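Local coordinates for auracyanin-A (PDB 2AAN), which carries a single blue copper ion and probably accepts electrons from the membrane-bound alternative complex III of a green photosynthetic bacterium, at residues V19-D33 with T46-W60. Numbering follows the deposited sequence.
Sequences VTIEIGSKGEELAFD and TIRFKNNSAVQQHNW. With CU (copper (II) ion), chain B.
Val19-Gly24 and Thr46-Lys50 run as parallel strands of the cupredoxin fold, their short axes 4.5 Å apart and 25° from parallel. The backbone ladder passes from Thr46 N on Val19 O to Ser25 N on Lys50 O; beyond it, side-chain bonds of Asn52, Ser25, Ser53 and Glu28 join the two loops, the second carrying His58. Ile21, Ile23, Ile47 and Phe49 share the inner face, where Ile23 CG2 meets Ile47 CG2 at 3.6 Å; the same Ile47 CG2 sits over the centre of one face of the Trp60 ring. Trp60 turns its edge toward the face of Phe32 in an offset edge-to-face pair, and Tyr121 meets both rings. On the other face, Glu22 OE2 lies alongside the extended Arg48 chain, 3.5 Å from Arg48 CD.

Asn52 ND2 donates to Ser25 O on a lone pair (3.0 Å) and to water 5, which donates to Asp33 OD2; Asn52 N reaches Ser25 OG, and Lys50 NZ donates to Asn52 OD1. With an alanine here, Ser25 O would probably lose its side-chain donor, Lys50 NZ this acceptor and water 5 its bridge. Ser53 OG, swung opposite its backbone N (chi1 172°), donates to Glu28 OE2 on the syn side, 30° out of the carboxylate plane. Water 3 accepts from His58 NE2 and donates to Gly27 O and Glu29 O, bracing the ring whose ND1 binds copper at 2.1 Å.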
ATOM      1  N   VAL A  19      14.270  -0.686  -9.664  1.00 19.49           N
ATOM      2  CA  VAL A  19      13.139  -0.522 -10.561  1.00 21.66           C
ATOM      3  C   VAL A  19      12.045   0.320  -9.938  1.00 19.45           C
ATOM      4  O   VAL A  19      11.930   0.444  -8.707  1.00 17.13           O
ATOM      5  CB  VAL A  19      12.512  -1.860 -10.941  1.00 17.78           C
ATOM      6  CG1 VAL A  19      13.492  -2.692 -11.729  1.00 20.90           C
ATOM      7  CG2 VAL A  19      11.951  -2.607  -9.677  1.00 14.63           C
ATOM      8  N   THR A  20      11.271   0.949 -10.795  1.00 15.52           N
ATOM      9  CA  THR A  20      10.074   1.601 -10.359  1.00 15.65           C
ATOM     10  C   THR A  20       8.927   0.700 -10.797  1.00 20.56           C
ATOM     11  O   THR A  20       8.921   0.173 -11.897  1.00 17.42           O
ATOM     12  CB  THR A  20       9.893   2.999 -10.965  1.00 20.19           C
ATOM     13  OG1 THR A  20      10.898   3.879 -10.454  1.00 17.36           O
ATOM     14  CG2 THR A  20       8.523   3.569 -10.620  1.00 17.86           C
ATOM     15  N   ILE A  21       7.962   0.528  -9.926  1.00 12.43           N
ATOM     16  CA  ILE A  21       6.721  -0.131 -10.291  1.00 19.12           C
ATOM     17  C   ILE A  21       5.617   0.922 -10.220  1.00 17.86           C
ATOM     18  O   ILE A  21       5.420   1.577  -9.190  1.00 21.84           O
ATOM     19  CB  ILE A  21       6.399  -1.293  -9.374  1.00 16.65           C
ATOM     20  CG1 ILE A  21       7.423  -2.400  -9.555  1.00 25.91           C
ATOM     21  CG2 ILE A  21       4.995  -1.812  -9.677  1.00 21.08           C
ATOM     22  CD1 ILE A  21       7.334  -3.434  -8.480  1.00 27.42           C
ATOM     23  N   GLU A  22       4.921   1.100 -11.341  1.00 15.10           N
ATOM     24  CA  GLU A  22       3.821   2.055 -11.421  1.00 18.56           C
ATOM     25  C   GLU A  22       2.564   1.365 -10.938  1.00 21.91           C
ATOM     26  O   GLU A  22       2.284   0.252 -11.326  1.00 16.35           O
ATOM     27  CB  GLU A  22       3.572   2.495 -12.853  1.00 23.44           C
ATOM     28  CG  GLU A  22       4.788   2.781 -13.665  1.00 31.36           C
ATOM     29  CD  GLU A  22       5.323   4.145 -13.438  1.00 38.60           C
ATOM     30  OE1 GLU A  22       6.372   4.441 -14.045  1.00 49.63           O
ATOM     31  OE2 GLU A  22       4.712   4.927 -12.677  1.00 41.10           O
ATOM     32  N   ILE A  23       1.801   2.028 -10.092  1.00 16.24           N
ATOM     33  CA  ILE A  23       0.503   1.484  -9.709  1.00 10.68           C
ATOM     34  C   ILE A  23      -0.392   2.638  -9.411  1.00 16.15           C
ATOM     35  O   ILE A  23       0.082   3.720  -9.085  1.00 16.09           O
ATOM     36  CB  ILE A  23       0.612   0.495  -8.510  1.00 13.25           C
ATOM     37  CG1 ILE A  23      -0.721  -0.180  -8.216  1.00 13.66           C
ATOM     38  CG2 ILE A  23       1.209   1.185  -7.277  1.00 17.56           C
ATOM     39  CD1 ILE A  23      -0.608  -1.332  -7.257  1.00 15.42           C
ATOM     40  N   GLY A  24      -1.697   2.427  -9.538  1.00 17.67           N
ATOM     41  CA  GLY A  24      -2.607   3.515  -9.256  1.00 19.05           C
ATOM     42  C   GLY A  24      -3.906   2.992  -8.717  1.00 18.70           C
ATOM     43  O   GLY A  24      -4.065   1.808  -8.509  1.00 16.86           O
ATOM     44  N   SER A  25      -4.824   3.901  -8.463  1.00 14.10           N
ATOM     45  CA  SER A  25      -6.188   3.518  -8.180  1.00  9.79           C
ATOM     46  C   SER A  25      -6.835   3.139  -9.527  1.00 12.61           C
ATOM     47  O   SER A  25      -6.490   3.655 -10.580  1.00 16.08           O
ATOM     48  CB  SER A  25      -6.934   4.630  -7.497  1.00 13.07           C
ATOM     49  OG  SER A  25      -7.212   5.701  -8.377  1.00 15.36           O
ATOM     50  N   LYS A  26      -7.804   2.254  -9.472  1.00 14.79           N
ATOM     51  CA  LYS A  26      -8.574   1.906 -10.663  1.00 13.09           C
ATOM     52  C   LYS A  26      -9.621   3.002 -10.792  1.00 18.58           C
ATOM     53  O   LYS A  26     -10.754   2.861 -10.360  1.00 16.63           O
ATOM     54  CB  LYS A  26      -9.177   0.536 -10.499  1.00 14.74           C
ATOM     55  CG  LYS A  26      -9.841   0.027 -11.775  1.00 23.97           C
ATOM     56  CD  LYS A  26     -10.761  -1.129 -11.508  1.00 24.85           C
ATOM     57  CE  LYS A  26     -11.690  -1.377 -12.694  1.00 23.16           C
ATOM     58  NZ  LYS A  26     -10.881  -1.778 -13.864  1.00 30.21           N
ATOM     59  N   GLY A  27      -9.203   4.141 -11.331  1.00 20.76           N
ATOM     60  CA  GLY A  27     -10.103   5.306 -11.483  1.00 20.00           C
ATOM     61  C   GLY A  27     -10.730   5.708 -10.163  1.00 20.86           C
ATOM     62  O   GLY A  27     -10.028   5.957  -9.181  1.00 16.17           O
ATOM     63  N   GLU A  28     -12.051   5.742 -10.136  1.00 18.14           N
ATOM     64  CA  GLU A  28     -12.798   6.139  -8.963  1.00 16.84           C
ATOM     65  C   GLU A  28     -13.139   4.967  -8.033  1.00 22.91           C
ATOM     66  O   GLU A  28     -13.729   5.167  -6.982  1.00 18.71           O
ATOM     67  CB  GLU A  28     -14.080   6.848  -9.385  1.00 23.63           C
ATOM     68  CG  GLU A  28     -13.834   8.098 -10.170  1.00 18.26           C
ATOM     69  CD  GLU A  28     -13.130   9.168  -9.384  1.00 25.16           C
ATOM     70  OE1 GLU A  28     -12.539  10.055 -10.043  1.00 36.19           O
ATOM     71  OE2 GLU A  28     -13.148   9.125  -8.117  1.00 22.60           O
ATOM     72  N   GLU A  29     -12.724   3.758  -8.402  1.00 19.80           N
ATOM     73  CA  GLU A  29     -13.071   2.559  -7.650  1.00 16.92           C
ATOM     74  C   GLU A  29     -12.169   2.396  -6.424  1.00 15.08           C
ATOM     75  O   GLU A  29     -11.072   2.929  -6.380  1.00 13.05           O
ATOM     76  CB  GLU A  29     -12.889   1.316  -8.522  1.00 20.13           C
ATOM     77  CG  GLU A  29     -13.817   1.262  -9.715  1.00 32.30           C
ATOM     78  CD  GLU A  29     -15.274   1.171  -9.300  1.00 49.56           C
ATOM     79  OE1 GLU A  29     -15.580   0.515  -8.269  1.00 56.02           O
ATOM     80  OE2 GLU A  29     -16.120   1.753 -10.009  1.00 61.83           O
ATOM     81  N   LEU A  30     -12.634   1.575  -5.489  1.00 15.31           N
ATOM     82  CA  LEU A  30     -11.905   1.211  -4.305  1.00 17.56           C
ATOM     83  C   LEU A  30     -11.071  -0.041  -4.657  1.00 21.98           C
ATOM     84  O   LEU A  30     -11.355  -1.145  -4.223  1.00 16.61           O
ATOM     85  CB  LEU A  30     -12.865   0.955  -3.151  1.00 20.43           C
ATOM     86  CG  LEU A  30     -13.319   2.189  -2.362  1.00 19.23           C
ATOM     87  CD1 LEU A  30     -13.415   3.515  -3.093  1.00 28.21           C
ATOM     88  CD2 LEU A  30     -14.499   1.943  -1.570  1.00 19.55           C
ATOM     89  N   ALA A  31     -10.029   0.180  -5.447  1.00 18.75           N
ATOM     90  CA  ALA A  31      -9.234  -0.891  -6.041  1.00 14.37           C
ATOM     91  C   ALA A  31      -7.969  -0.263  -6.526  1.00 17.45           C
ATOM     92  O   ALA A  31      -7.985   0.889  -7.002  1.00 16.15           O
ATOM     93  CB  ALA A  31      -9.957  -1.516  -7.236  1.00 13.85           C
ATOM     94  N   PHE A  32      -6.893  -1.027  -6.429  1.00 15.41           N
ATOM     95  CA  PHE A  32      -5.673  -0.736  -7.162  1.00 13.95           C
ATOM     96  C   PHE A  32      -5.867  -1.213  -8.584  1.00 12.84           C
ATOM     97  O   PHE A  32      -6.558  -2.211  -8.841  1.00 14.11           O
ATOM     98  CB  PHE A  32      -4.466  -1.422  -6.529  1.00 13.52           C
ATOM     99  CG  PHE A  32      -4.132  -0.936  -5.140  1.00  8.99           C
ATOM    100  CD1 PHE A  32      -4.430  -1.703  -4.036  1.00 13.47           C
ATOM    101  CD2 PHE A  32      -3.450   0.253  -4.966  1.00 14.08           C
ATOM    102  CE1 PHE A  32      -4.082  -1.265  -2.750  1.00 11.01           C
ATOM    103  CE2 PHE A  32      -3.130   0.716  -3.711  1.00 15.51           C
ATOM    104  CZ  PHE A  32      -3.466  -0.039  -2.591  1.00 14.14           C
ATOM    105  N   ASP A  33      -5.219  -0.539  -9.509  1.00 12.72           N
ATOM    106  CA  ASP A  33      -5.248  -0.958 -10.920  1.00 17.14           C
ATOM    107  C   ASP A  33      -4.354  -2.126 -11.283  1.00 17.10           C
ATOM    108  O   ASP A  33      -4.348  -2.538 -12.407  1.00 18.33           O
ATOM    109  CB  ASP A  33      -5.014   0.208 -11.880  1.00 15.75           C
ATOM    110  CG  ASP A  33      -3.613   0.818 -11.846  1.00 21.16           C
ATOM    111  OD1 ASP A  33      -2.665   0.345 -11.202  1.00 21.81           O
ATOM    112  OD2 ASP A  33      -3.472   1.829 -12.564  1.00 29.73           O
ATOM    113  N   THR A  46      10.931   1.115  -6.122  1.00 12.92           N
ATOM    114  CA  THR A  46      10.226   2.362  -5.926  1.00 16.13           C
ATOM    115  C   THR A  46       8.790   2.124  -6.430  1.00 20.94           C
ATOM    116  O   THR A  46       8.573   1.814  -7.591  1.00 16.05           O
ATOM    117  CB  THR A  46      10.897   3.564  -6.656  1.00 19.37           C
ATOM    118  OG1 THR A  46      12.243   3.764  -6.157  1.00 18.92           O
ATOM    119  CG2 THR A  46      10.069   4.849  -6.428  1.00 17.59           C
ATOM    120  N   ILE A  47       7.831   2.212  -5.529  1.00 14.31           N
ATOM    121  CA  ILE A  47       6.417   2.240  -5.905  1.00 11.50           C
ATOM    122  C   ILE A  47       6.019   3.687  -6.160  1.00 12.53           C
ATOM    123  O   ILE A  47       6.219   4.562  -5.316  1.00 19.22           O
ATOM    124  CB  ILE A  47       5.523   1.609  -4.799  1.00 17.46           C
ATOM    125  CG1 ILE A  47       5.862   0.123  -4.612  1.00 20.27           C
ATOM    126  CG2 ILE A  47       4.046   1.857  -5.115  1.00 24.69           C
ATOM    127  CD1 ILE A  47       5.338  -0.765  -5.659  1.00 21.81           C
ATOM    128  N   ARG A  48       5.573   3.937  -7.369  1.00 14.15           N
ATOM    129  CA  ARG A  48       5.048   5.216  -7.755  1.00 18.05           C
ATOM    130  C   ARG A  48       3.537   5.045  -7.883  1.00 19.34           C
ATOM    131  O   ARG A  48       3.034   4.469  -8.836  1.00 14.74           O
ATOM    132  CB  ARG A  48       5.686   5.658  -9.063  1.00 18.84           C
ATOM    133  CG  ARG A  48       5.276   7.054  -9.526  1.00 24.43           C
ATOM    134  CD  ARG A  48       6.070   7.482 -10.762  1.00 34.34           C
ATOM    135  NE  ARG A  48       5.532   8.707 -11.349  1.00 43.97           N
ATOM    136  CZ  ARG A  48       5.799   9.946 -10.924  1.00 52.87           C
ATOM    137  NH1 ARG A  48       6.624  10.167  -9.894  1.00 53.03           N
ATOM    138  NH2 ARG A  48       5.232  10.983 -11.540  1.00 54.25           N
ATOM    139  N   PHE A  49       2.826   5.524  -6.876  1.00 13.82           N
ATOM    140  CA  PHE A  49       1.406   5.330  -6.754  1.00 15.58           C
ATOM    141  C   PHE A  49       0.696   6.568  -7.211  1.00 16.65           C
ATOM    142  O   PHE A  49       0.892   7.640  -6.671  1.00 17.13           O
ATOM    143  CB  PHE A  49       1.076   5.025  -5.308  1.00 16.98           C
ATOM    144  CG  PHE A  49      -0.375   4.873  -5.027  1.00 10.52           C
ATOM    145  CD1 PHE A  49      -1.162   4.033  -5.766  1.00 12.68           C
ATOM    146  CD2 PHE A  49      -0.964   5.581  -3.985  1.00 25.43           C
ATOM    147  CE1 PHE A  49      -2.507   3.852  -5.479  1.00 16.53           C
ATOM    148  CE2 PHE A  49      -2.316   5.427  -3.709  1.00 30.50           C
ATOM    149  CZ  PHE A  49      -3.098   4.558  -4.496  1.00 22.18           C
ATOM    150  N   LYS A  50      -0.098   6.395  -8.246  1.00 12.32           N
ATOM    151  CA  LYS A  50      -0.815   7.479  -8.857  1.00 16.69           C
ATOM    152  C   LYS A  50      -2.276   7.384  -8.449  1.00 20.28           C
ATOM    153  O   LYS A  50      -2.981   6.400  -8.752  1.00 15.25           O
ATOM    154  CB  LYS A  50      -0.706   7.389 -10.368  1.00 19.66           C
ATOM    155  CG  LYS A  50      -1.296   8.584 -11.104  1.00 25.98           C
ATOM    156  CD  LYS A  50      -1.191   8.348 -12.620  1.00 30.29           C
ATOM    157  CE  LYS A  50      -1.551   9.601 -13.434  1.00 39.49           C
ATOM    158  NZ  LYS A  50      -2.714  10.348 -12.866  1.00 48.00           N
ATOM    159  N   ASN A  51      -2.736   8.405  -7.747  1.00 19.56           N
ATOM    160  CA  ASN A  51      -4.151   8.500  -7.431  1.00 14.56           C
ATOM    161  C   ASN A  51      -4.906   8.992  -8.641  1.00 15.71           C
ATOM    162  O   ASN A  51      -4.811  10.153  -9.009  1.00 18.77           O
ATOM    163  CB  ASN A  51      -4.390   9.438  -6.232  1.00 16.62           C
ATOM    164  CG  ASN A  51      -5.782   9.328  -5.699  1.00 14.02           C
ATOM    165  OD1 ASN A  51      -6.631   8.671  -6.316  1.00 13.47           O
ATOM    166  ND2 ASN A  51      -6.034   9.920  -4.544  1.00 16.63           N
ATOM    167  N   ASN A  52      -5.687   8.115  -9.251  1.00 15.97           N
ATOM    168  CA  ASN A  52      -6.471   8.462 -10.438  1.00 13.20           C
ATOM    169  C   ASN A  52      -7.871   8.963 -10.119  1.00 23.22           C
ATOM    170  O   ASN A  52      -8.705   9.084 -11.005  1.00 18.20           O
ATOM    171  CB  ASN A  52      -6.541   7.236 -11.354  1.00 17.27           C
ATOM    172  CG  ASN A  52      -5.198   6.915 -11.955  1.00 18.88           C
ATOM    173  OD1 ASN A  52      -4.601   7.773 -12.589  1.00 18.90           O
ATOM    174  ND2 ASN A  52      -4.705   5.688 -11.759  1.00 18.22           N
ATOM    175  N   SER A  53      -8.143   9.205  -8.847  1.00 12.40           N
ATOM    176  CA  SER A  53      -9.402   9.831  -8.442  1.00 17.96           C
ATOM    177  C   SER A  53      -9.112  11.262  -8.007  1.00 17.10           C
ATOM    178  O   SER A  53      -8.055  11.555  -7.424  1.00 15.66           O
ATOM    179  CB  SER A  53     -10.036   9.087  -7.268  1.00 20.15           C
ATOM    180  OG  SER A  53     -11.166   9.786  -6.744  1.00 18.22           O
ATOM    181  N   ALA A  54     -10.080  12.130  -8.263  1.00 16.28           N
ATOM    182  CA  ALA A  54     -10.018  13.525  -7.872  1.00 16.50           C
ATOM    183  C   ALA A  54     -10.601  13.685  -6.474  1.00 15.01           C
ATOM    184  O   ALA A  54     -10.430  14.711  -5.855  1.00 15.98           O
ATOM    185  CB  ALA A  54     -10.818  14.357  -8.868  1.00 23.71           C
ATOM    186  N   VAL A  55     -11.270  12.645  -5.959  1.00 17.85           N
ATOM    187  CA  VAL A  55     -12.117  12.796  -4.763  1.00 15.65           C
ATOM    188  C   VAL A  55     -11.901  11.735  -3.666  1.00 12.97           C
ATOM    189  O   VAL A  55     -12.665  11.645  -2.700  1.00 11.53           O
ATOM    190  CB  VAL A  55     -13.601  12.817  -5.195  1.00 10.82           C
ATOM    191  CG1 VAL A  55     -13.845  13.964  -6.190  1.00 13.32           C
ATOM    192  CG2 VAL A  55     -14.029  11.483  -5.817  1.00 14.92           C
ATOM    193  N   GLN A  56     -10.841  10.956  -3.796  1.00 13.19           N
ATOM    194  CA  GLN A  56     -10.524   9.963  -2.817  1.00 12.33           C
ATOM    195  C   GLN A  56      -9.125  10.305  -2.405  1.00 16.54           C
ATOM    196  O   GLN A  56      -8.383  10.918  -3.197  1.00 17.20           O
ATOM    197  CB  GLN A  56     -10.571   8.605  -3.454  1.00 17.85           C
ATOM    198  CG  GLN A  56     -11.932   8.194  -3.888  1.00 16.27           C
ATOM    199  CD  GLN A  56     -12.793   7.730  -2.737  1.00 19.88           C
ATOM    200  OE1 GLN A  56     -12.331   7.604  -1.591  1.00 20.33           O
ATOM    201  NE2 GLN A  56     -14.030   7.402  -3.047  1.00 17.92           N
ATOM    202  N   GLN A  57      -8.811   9.969  -1.157  1.00 14.29           N
ATOM    203  CA  GLN A  57      -7.431   9.790  -0.732  1.00 18.27           C
ATOM    204  C   GLN A  57      -7.161   8.305  -0.763  1.00 16.50           C
ATOM    205  O   GLN A  57      -8.059   7.528  -0.563  1.00 11.59           O
ATOM    206  CB  GLN A  57      -7.141  10.391   0.670  1.00 19.93           C
ATOM    207  CG  GLN A  57      -8.246  10.233   1.653  1.00 21.21           C
ATOM    208  CD  GLN A  57      -7.952  10.793   3.000  1.00 19.55           C
ATOM    209  OE1 GLN A  57      -6.845  11.246   3.285  1.00 16.54           O
ATOM    210  NE2 GLN A  57      -8.956  10.750   3.862  1.00 16.06           N
ATOM    211  N   HIS A  58      -5.916   7.934  -1.015  1.00 13.48           N
ATOM    212  CA  HIS A  58      -5.482   6.547  -0.967  1.00 14.40           C
ATOM    213  C   HIS A  58      -4.047   6.482  -0.458  1.00  9.54           C
ATOM    214  O   HIS A  58      -3.252   7.403  -0.663  1.00 11.68           O
ATOM    215  CB  HIS A  58      -5.442   5.936  -2.361  1.00 14.53           C
ATOM    216  CG  HIS A  58      -6.778   5.791  -3.032  1.00 11.59           C
ATOM    217  ND1 HIS A  58      -7.752   4.925  -2.586  1.00 14.17           N
ATOM    218  CD2 HIS A  58      -7.293   6.406  -4.128  1.00 13.59           C
ATOM    219  CE1 HIS A  58      -8.810   5.009  -3.378  1.00 17.14           C
ATOM    220  NE2 HIS A  58      -8.546   5.882  -4.342  1.00 12.11           N
ATOM    221  N   ASN A  59      -3.689   5.308   0.030  1.00 13.20           N
ATOM    222  CA  ASN A  59      -2.282   4.979   0.217  1.00 13.76           C
ATOM    223  C   ASN A  59      -1.992   3.560  -0.247  1.00 16.63           C
ATOM    224  O   ASN A  59      -2.889   2.848  -0.714  1.00 12.55           O
ATOM    225  CB  ASN A  59      -1.815   5.266   1.661  1.00 12.45           C
ATOM    226  CG  ASN A  59      -2.602   4.524   2.717  1.00 12.62           C
ATOM    227  OD1 ASN A  59      -3.179   3.505   2.435  1.00 15.09           O
ATOM    228  ND2 ASN A  59      -2.621   5.044   3.959  1.00 13.32           N
ATOM    229  N   TRP A  60      -0.720   3.198  -0.184  1.00 13.72           N
ATOM    230  CA  TRP A  60      -0.228   1.850  -0.566  1.00  7.70           C
ATOM    231  C   TRP A  60       0.676   1.435   0.552  1.00 14.27           C
ATOM    232  O   TRP A  60       1.721   2.039   0.726  1.00 11.88           O
ATOM    233  CB  TRP A  60       0.553   1.897  -1.873  1.00 11.35           C
ATOM    234  CG  TRP A  60       1.034   0.567  -2.374  1.00 13.33           C
ATOM    235  CD1 TRP A  60       0.421  -0.214  -3.285  1.00 11.90           C
ATOM    236  CD2 TRP A  60       2.275  -0.078  -2.057  1.00 14.74           C
ATOM    237  NE1 TRP A  60       1.151  -1.372  -3.499  1.00 15.35           N
ATOM    238  CE2 TRP A  60       2.310  -1.298  -2.778  1.00 14.76           C
ATOM    239  CE3 TRP A  60       3.332   0.224  -1.209  1.00 17.02           C
ATOM    240  CZ2 TRP A  60       3.358  -2.207  -2.667  1.00 15.11           C
ATOM    241  CZ3 TRP A  60       4.376  -0.681  -1.101  1.00 13.49           C
ATOM    242  CH2 TRP A  60       4.397  -1.867  -1.846  1.00 15.99           C
TER
HETATM  243 CU    CU B 140      -7.803   3.891  -0.804  1.00 13.33          CU
HETATM  244  O   HOH W   1      14.025   2.157  -7.419  1.00 21.67           O
HETATM  245  O   HOH W   2       2.120   5.334 -11.378  1.00 24.03           O
HETATM  246  O   HOH W   3     -10.329   5.473  -6.527  1.00 11.17           O
HETATM  247  O   HOH W   4     -14.406   7.592  -5.974  1.00 21.64           O
HETATM  248  O   HOH W   5      -2.520   4.412 -12.991  1.00 24.72           O